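Local coordinates for protein cyclopropane mycolic acid synthase MmaA2 (Mycobacterium tuberculosis, PDB 1TPY) that converts a double bond of mycolic acids into a cis cyclopropane ring, taking the methylene group from S-adenosyl-L-methionine, at residues Met43-Glu46 against Glu47-Ala51; Pro230-Ala233 against Arg234-Asp237. All blocks are in the same frame, centred on the assembly; numbering follows the deposited sequence.

Interaction 1: residues Met43-Glu46 against Glu47-Ala51; sequences MTLE and EAQIA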
ATOM      1  N   MET A  43      15.076   6.237  14.075  1.00 36.71           N
ATOM      2  CA  MET A  43      14.313   7.003  13.092  1.00 34.37           C
ATOM      3  C   MET A  43      12.854   7.093  13.561  1.00 32.07           C
ATOM      4  O   MET A  43      12.333   6.137  14.128  1.00 33.45           O
ATOM      5  CB  MET A  43      14.395   6.280  11.746  1.00 33.53           C
ATOM      6  CG  MET A  43      14.329   7.151  10.516  1.00 33.08           C
ATOM      7  SD  MET A  43      14.496   6.138   9.028  1.00 29.98           S
ATOM      8  CE  MET A  43      16.017   6.805   8.323  1.00 30.36           C
ATOM      9  N   THR A  44      12.202   8.236  13.352  1.00 29.98           N
ATOM     10  CA  THR A  44      10.802   8.372  13.758  1.00 28.16           C
ATOM     11  C   THR A  44       9.959   7.716  12.676  1.00 26.91           C
ATOM     12  O   THR A  44      10.464   7.418  11.594  1.00 27.46           O
ATOM     13  CB  THR A  44      10.349   9.847  13.869  1.00 29.97           C
ATOM     14  OG1 THR A  44      10.358  10.442  12.565  1.00 27.50           O
ATOM     15  CG2 THR A  44      11.267  10.642  14.813  1.00 27.29           C
ATOM     16  N   LEU A  45       8.676   7.501  12.959  1.00 25.22           N
ATOM     17  CA  LEU A  45       7.798   6.875  11.978  1.00 24.03           C
ATOM     18  C   LEU A  45       7.746   7.676  10.680  1.00 22.84           C
ATOM     19  O   LEU A  45       7.782   7.102   9.594  1.00 22.04           O
ATOM     20  CB  LEU A  45       6.378   6.714  12.535  1.00 23.38           C
ATOM     21  CG  LEU A  45       5.399   5.989  11.602  1.00 22.93           C
ATOM     22  CD1 LEU A  45       5.924   4.594  11.269  1.00 18.42           C
ATOM     23  CD2 LEU A  45       4.023   5.910  12.258  1.00 20.76           C
ATOM     24  N   GLU A  46       7.670   8.998  10.784  1.00 21.82           N
ATOM     25  CA  GLU A  46       7.604   9.817   9.579  1.00 23.55           C
ATOM     26  C   GLU A  46       8.885   9.709   8.758  1.00 24.07           C
ATOM     27  O   GLU A  46       8.840   9.625   7.526  1.00 24.26           O
ATOM     28  CB  GLU A  46       7.331  11.288   9.918  1.00 23.56           C
ATOM     29  CG  GLU A  46       7.217  12.169   8.676  1.00 24.73           C
ATOM     30  CD  GLU A  46       6.754  13.586   8.970  1.00 28.13           C
ATOM     31  OE1 GLU A  46       6.578  14.360   7.996  1.00 29.32           O
ATOM     32  OE2 GLU A  46       6.565  13.930  10.159  1.00 24.83           O
ATOM     33  N   GLU A  47      10.030   9.706   9.433  1.00 23.75           N
ATOM     34  CA  GLU A  47      11.290   9.597   8.719  1.00 23.97           C
ATOM     35  C   GLU A  47      11.398   8.234   8.058  1.00 23.05           C
ATOM     36  O   GLU A  47      11.949   8.116   6.970  1.00 23.36           O
ATOM     37  CB  GLU A  47      12.468   9.819   9.668  1.00 27.10           C
ATOM     38  CG  GLU A  47      12.420  11.160  10.368  1.00 28.06           C
ATOM     39  CD  GLU A  47      13.608  11.385  11.269  1.00 30.73           C
ATOM     40  OE1 GLU A  47      13.946  10.460  12.043  1.00 31.87           O
ATOM     41  OE2 GLU A  47      14.195  12.489  11.207  1.00 31.09           O
ATOM     42  N   ALA A  48      10.862   7.208   8.713  1.00 21.04           N
ATOM     43  CA  ALA A  48      10.908   5.854   8.161  1.00 21.13           C
ATOM     44  C   ALA A  48       9.939   5.709   6.989  1.00 20.15           C
ATOM     45  O   ALA A  48      10.191   4.944   6.064  1.00 20.73           O
ATOM     46  CB  ALA A  48      10.580   4.825   9.247  1.00 19.69           C
ATOM     47  N   GLN A  49       8.826   6.434   7.030  1.00 19.86           N
ATOM     48  CA  GLN A  49       7.862   6.363   5.939  1.00 20.36           C
ATOM     49  C   GLN A  49       8.458   7.038   4.708  1.00 21.12           C
ATOM     50  O   GLN A  49       8.330   6.539   3.596  1.00 18.55           O
ATOM     51  CB  GLN A  49       6.544   7.029   6.337  1.00 17.80           C
ATOM     52  CG  GLN A  49       5.748   6.225   7.362  1.00 19.21           C
ATOM     53  CD  GLN A  49       5.256   4.884   6.816  1.00 19.81           C
ATOM     54  OE1 GLN A  49       5.754   4.385   5.805  1.00 20.12           O
ATOM     55  NE2 GLN A  49       4.283   4.295   7.494  1.00 19.83           N
ATOM     56  N   ILE A  50       9.111   8.178   4.917  1.00 23.33           N
ATOM     57  CA  ILE A  50       9.755   8.896   3.823  1.00 24.54           C
ATOM     58  C   ILE A  50      10.855   8.005   3.259  1.00 24.13           C
ATOM     59  O   ILE A  50      11.077   7.965   2.044  1.00 25.17           O
ATOM     60  CB  ILE A  50      10.388  10.216   4.313  1.00 24.81           C
ATOM     61  CG1 ILE A  50       9.295  11.168   4.797  1.00 24.61           C
ATOM     62  CG2 ILE A  50      11.208  10.844   3.196  1.00 25.19           C
ATOM     63  CD1 ILE A  50       8.311  11.572   3.710  1.00 26.51           C
ATOM     64  N   ALA A  51      11.541   7.282   4.142  1.00 23.23           N
ATOM     65  CA  ALA A  51      12.603   6.381   3.706  1.00 22.66           C
ATOM     66  C   ALA A  51      12.019   5.296   2.803  1.00 22.15           C
ATOM     67  O   ALA A  51      12.574   4.986   1.744  1.00 22.55           O
ATOM     68  CB  ALA A  51      13.289   5.751   4.909  1.00 23.03           C
TER
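The carboxylate of Glu47 is the flat group of this contact, and the backbone N-H of Thr44 meets it at OE1, on the anti side and 22° out of the carboxylate plane. The bond from Thr44 N to Glu47 OE1 measures 3.1 Å and is nearly straight. Its reciprocal runs from Glu47 N to Thr44 OG1 at 3.2 Å. Together the two bonds define a capping box at the start of helix 45-57, with Thr44 as the N-cap. Thr44 can accept because chi1 of 66° sets OG1 between its own backbone N and carbonyl carbon, turned to the first turn of the helix. With CG beside its own backbone N (chi1 -58°) and the chain extended beyond it, Glu47 brings its carboxylate back to Thr44 and passes OG1 with CG 3.1 Å away.

Met43 flanks the box from the preceding residue. Its CG packs on Glu47 CB at 3.4 Å, while the chain, extended to SD, carries the sulfur along the helix to Ala48 CB at 4.1 Å and on to the methyl of Ala51. Regular helical bonding begins at once, with Ala48 N donating to Thr44 O at 2.9 Å and Gln49 N to Leu45 O.

Leu45 and Gln49 lie side by side and point the same way, with Leu45 CD1 4.1 Å from Gln49 NE2. That amide is engaged beyond the turn: NE2 donates to Ser34 O, in a residue that binds S-adenosylmethionine, and OE1 accepts from Lys52. At the cap itself, Thr44 OG1 satisfies Glu47 N, and the box places a negative carboxylate beside the helix's N-terminal end, probably a favourable electrostatic position; Arg40 adds a long, weak ion pair to OE1.

Interaction 2: residues Pro230-Ala233 against Arg234-Asp237; sequences PHYA and RTLD. With 16A (cetyl-trimethyl-ammonium), chain D; CO3 (carbonate ion), chain B.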
ATOM      1  N   PRO A 230      10.555  -7.271   9.169  1.00 28.32           N
ATOM      2  CA  PRO A 230      10.802  -6.763  10.522  1.00 28.79           C
ATOM      3  C   PRO A 230      10.325  -5.330  10.736  1.00 28.99           C
ATOM      4  O   PRO A 230      10.020  -4.923  11.857  1.00 30.52           O
ATOM      5  CB  PRO A 230      12.317  -6.901  10.664  1.00 29.40           C
ATOM      6  CG  PRO A 230      12.796  -6.673   9.270  1.00 28.50           C
ATOM      7  CD  PRO A 230      11.830  -7.515   8.471  1.00 29.33           C
ATOM      8  N   HIS A 231      10.256  -4.572   9.650  1.00 26.97           N
ATOM      9  CA  HIS A 231       9.824  -3.184   9.708  1.00 25.67           C
ATOM     10  C   HIS A 231       8.319  -3.017   9.895  1.00 24.72           C
ATOM     11  O   HIS A 231       7.873  -2.019  10.455  1.00 22.09           O
ATOM     12  CB  HIS A 231      10.261  -2.463   8.434  1.00 26.84           C
ATOM     13  CG  HIS A 231      11.747  -2.391   8.267  1.00 27.40           C
ATOM     14  ND1 HIS A 231      12.516  -1.426   8.879  1.00 28.52           N
ATOM     15  CD2 HIS A 231      12.607  -3.179   7.581  1.00 26.74           C
ATOM     16  CE1 HIS A 231      13.788  -1.620   8.576  1.00 25.70           C
ATOM     17  NE2 HIS A 231      13.870  -2.678   7.790  1.00 27.44           N
ATOM     18  N   TYR A 232       7.531  -3.984   9.438  1.00 23.61           N
ATOM     19  CA  TYR A 232       6.086  -3.853   9.568  1.00 26.12           C
ATOM     20  C   TYR A 232       5.584  -4.036  10.995  1.00 26.81           C
ATOM     21  O   TYR A 232       4.673  -3.330  11.427  1.00 27.27           O
ATOM     22  CB  TYR A 232       5.351  -4.822   8.636  1.00 25.97           C
ATOM     23  CG  TYR A 232       4.209  -4.151   7.910  1.00 24.39           C
ATOM     24  CD1 TYR A 232       3.531  -3.083   8.491  1.00 24.72           C
ATOM     25  CD2 TYR A 232       3.830  -4.551   6.631  1.00 26.68           C
ATOM     26  CE1 TYR A 232       2.516  -2.421   7.822  1.00 23.19           C
ATOM     27  CE2 TYR A 232       2.806  -3.894   5.950  1.00 26.04           C
ATOM     28  CZ  TYR A 232       2.160  -2.825   6.555  1.00 25.60           C
ATOM     29  OH  TYR A 232       1.171  -2.142   5.891  1.00 26.63           O
ATOM     30  N   ALA A 233       6.174  -4.975  11.730  1.00 27.16           N
ATOM     31  CA  ALA A 233       5.763  -5.202  13.108  1.00 26.00           C
ATOM     32  C   ALA A 233       5.937  -3.894  13.866  1.00 25.93           C
ATOM     33  O   ALA A 233       5.043  -3.452  14.597  1.00 24.56           O
ATOM     34  CB  ALA A 233       6.613  -6.299  13.738  1.00 28.76           C
ATOM     35  N   ARG A 234       7.089  -3.266  13.669  1.00 25.77           N
ATOM     36  CA  ARG A 234       7.386  -2.000  14.324  1.00 25.47           C
ATOM     37  C   ARG A 234       6.463  -0.893  13.823  1.00 25.18           C
ATOM     38  O   ARG A 234       5.981  -0.071  14.613  1.00 25.08           O
ATOM     39  CB  ARG A 234       8.837  -1.600  14.081  1.00 25.17           C
ATOM     40  CG  ARG A 234       9.217  -0.364  14.852  1.00 32.31           C
ATOM     41  CD  ARG A 234      10.686  -0.055  14.733  1.00 31.14           C
ATOM     42  NE  ARG A 234      10.994   1.172  15.453  1.00 35.05           N
ATOM     43  CZ  ARG A 234      12.174   1.779  15.418  1.00 36.79           C
ATOM     44  NH1 ARG A 234      13.165   1.268  14.698  1.00 34.95           N
ATOM     45  NH2 ARG A 234      12.356   2.909  16.088  1.00 38.59           N
ATOM     46  N   THR A 235       6.225  -0.857  12.514  1.00 22.57           N
ATOM     47  CA  THR A 235       5.342   0.157  11.956  1.00 22.46           C
ATOM     48  C   THR A 235       3.986  -0.016  12.629  1.00 21.86           C
ATOM     49  O   THR A 235       3.384   0.944  13.097  1.00 23.62           O
ATOM     50  CB  THR A 235       5.169  -0.004  10.430  1.00 22.17           C
ATOM     51  OG1 THR A 235       6.432   0.186   9.780  1.00 22.00           O
ATOM     52  CG2 THR A 235       4.165   1.022   9.893  1.00 21.92           C
ATOM     53  N   LEU A 236       3.525  -1.257  12.689  1.00 21.85           N
ATOM     54  CA  LEU A 236       2.246  -1.576  13.300  1.00 22.03           C
ATOM     55  C   LEU A 236       2.184  -1.230  14.788  1.00 21.82           C
ATOM     56  O   LEU A 236       1.150  -0.762  15.269  1.00 20.68           O
ATOM     57  CB  LEU A 236       1.928  -3.056  13.067  1.00 20.82           C
ATOM     58  CG  LEU A 236       1.433  -3.334  11.639  1.00 21.68           C
ATOM     59  CD1 LEU A 236       1.484  -4.811  11.315  1.00 20.92           C
ATOM     60  CD2 LEU A 236       0.014  -2.812  11.504  1.00 19.39           C
ATOM     61  N   ASP A 237       3.280  -1.453  15.514  1.00 23.04           N
ATOM     62  CA  ASP A 237       3.320  -1.132  16.940  1.00 24.41           C
ATOM     63  C   ASP A 237       3.151   0.377  17.106  1.00 25.45           C
ATOM     64  O   ASP A 237       2.401   0.842  17.968  1.00 25.92           O
ATOM     65  CB  ASP A 237       4.661  -1.543  17.578  1.00 26.83           C
ATOM     66  CG  ASP A 237       4.867  -3.053  17.620  1.00 27.58           C
ATOM     67  OD1 ASP A 237       3.872  -3.795  17.721  1.00 26.18           O
ATOM     68  OD2 ASP A 237       6.036  -3.491  17.572  1.00 29.02           O
TER
HETATM   69  C1  16A D1901      -1.247  -3.152   8.192  1.00 28.91           C
HETATM   70  C2  16A D1901      -2.143  -4.179   7.501  1.00 29.99           C
HETATM   71  C3  16A D1901      -1.600  -5.600   7.724  1.00 30.46           C
HETATM   72  C4  16A D1901      -2.419  -6.721   7.099  1.00 29.63           C
HETATM   73  C5  16A D1901      -1.751  -8.070   7.412  1.00 28.27           C
HETATM   74  C6  16A D1901      -2.461  -9.310   6.845  1.00 27.62           C
HETATM   75  C7  16A D1901      -3.881  -9.654   7.360  1.00 26.89           C
HETATM   76  C8  16A D1901      -4.765 -10.578   6.487  1.00 27.69           C
HETATM   77  C9  16A D1901      -4.917 -10.208   4.992  1.00 27.18           C
HETATM   78  C10 16A D1901      -5.620  -8.866   4.679  1.00 26.67           C
HETATM   79  C11 16A D1901      -5.365  -8.276   3.269  1.00 28.97           C
HETATM   80  C12 16A D1901      -5.687  -6.781   3.116  1.00 31.66           C
HETATM   81  C13 16A D1901      -4.424  -5.913   3.160  1.00 33.07           C
HETATM   82  C14 16A D1901      -4.767  -4.426   3.103  1.00 35.34           C
HETATM   83  C15 16A D1901      -3.477  -3.651   3.424  1.00 36.54           C
HETATM   84  C16 16A D1901      -3.833  -2.154   3.526  1.00 37.00           C
HETATM   85  N1  16A D1901      -2.888  -1.005   3.869  1.00 37.05           N
HETATM   86  C17 16A D1901      -3.217   0.289   4.021  1.00 37.68           C
HETATM   87  C18 16A D1901      -2.105  -1.313   5.127  1.00 36.84           C
HETATM   88  C19 16A D1901      -1.838  -0.910   2.785  1.00 36.17           C
HETATM   89  C   CO3 B 902       1.838  -2.749   2.620  1.00 25.75           C
HETATM   90  O1  CO3 B 902       3.034  -2.138   3.270  1.00 23.36           O
HETATM   91  O2  CO3 B 902       0.657  -2.782   3.272  1.00 32.07           O
HETATM   92  O3  CO3 B 902       1.940  -3.280   1.376  1.00 31.85           O
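Residues 230-237 form continuous alpha-helix, in which Thr235 N, Leu236 N and Asp237 N donate to the carbonyls four residues earlier, the bond from Leu236 N to Tyr232 O being 2.7 Å long. His231 O takes a second bond, from Thr235 OG1 at 2.7 Å, and the hydroxyl and the amide of Thr235 reach it from opposite faces of the carbonyl plane. The hydroxyl stands 39° out of that plane, a position it gains because chi1 of -63° sets OG1 beside its own backbone N. Ala36 N donates to the same hydroxyl, which thus joins the helix to the loop containing Ala36.

Tyr232 and Leu236 are packed one turn apart: ring atom CD1 lies 3.8 Å from Leu236 CG. Beyond them is the bound detergent, cetyl-trimethyl-ammonium, whose tail ends at C1, 3.6 Å from Leu236 CD2. Its head group reaches the phenol, with C18 3.5 Å from Tyr232 OH. That OH donates to carbonate O2 at 2.7 Å, with O2 in the ring plane at the edge; His167 and Cys35 also bind this ion, probably from the crystallisation liquor. Tyr232 thus touches an apolar tail, an ammonium head and an anion, consistent with a lipid-substrate pocket close to the probable active-site Cys269.

Helix 229-245 follows directly on the edge strand 221-227 and packs against helix 256-275. Leu236 rests on Ala270, Phe273 and Cys269, and Asp237 makes a salt bridge with Arg274 of the same helix.

Overall arrangement
Interaction 1 comes first along the chain, at the start of helix 45-57; interaction 2 follows much later, in the opening turns of helix 229-245. Their centres are nevertheless 12 Å apart, on the same side of the chain's centre, and they touch: Leu45 CD1 lies 4.2 Å from Thr235 CG2, and Gln49 NE2 lies near the same methyl. Helix 45-57 precedes strand 67-71, first along the chain in the Rossmann-like methyltransferase sheet, whereas helix 229-245 comes after six of its seven strands. Their packing brings a helix close to the cofactor site, with the side chain of Gln49 about 7 Å from the bound S-adenosylhomocysteine, against one lining the detergent pocket.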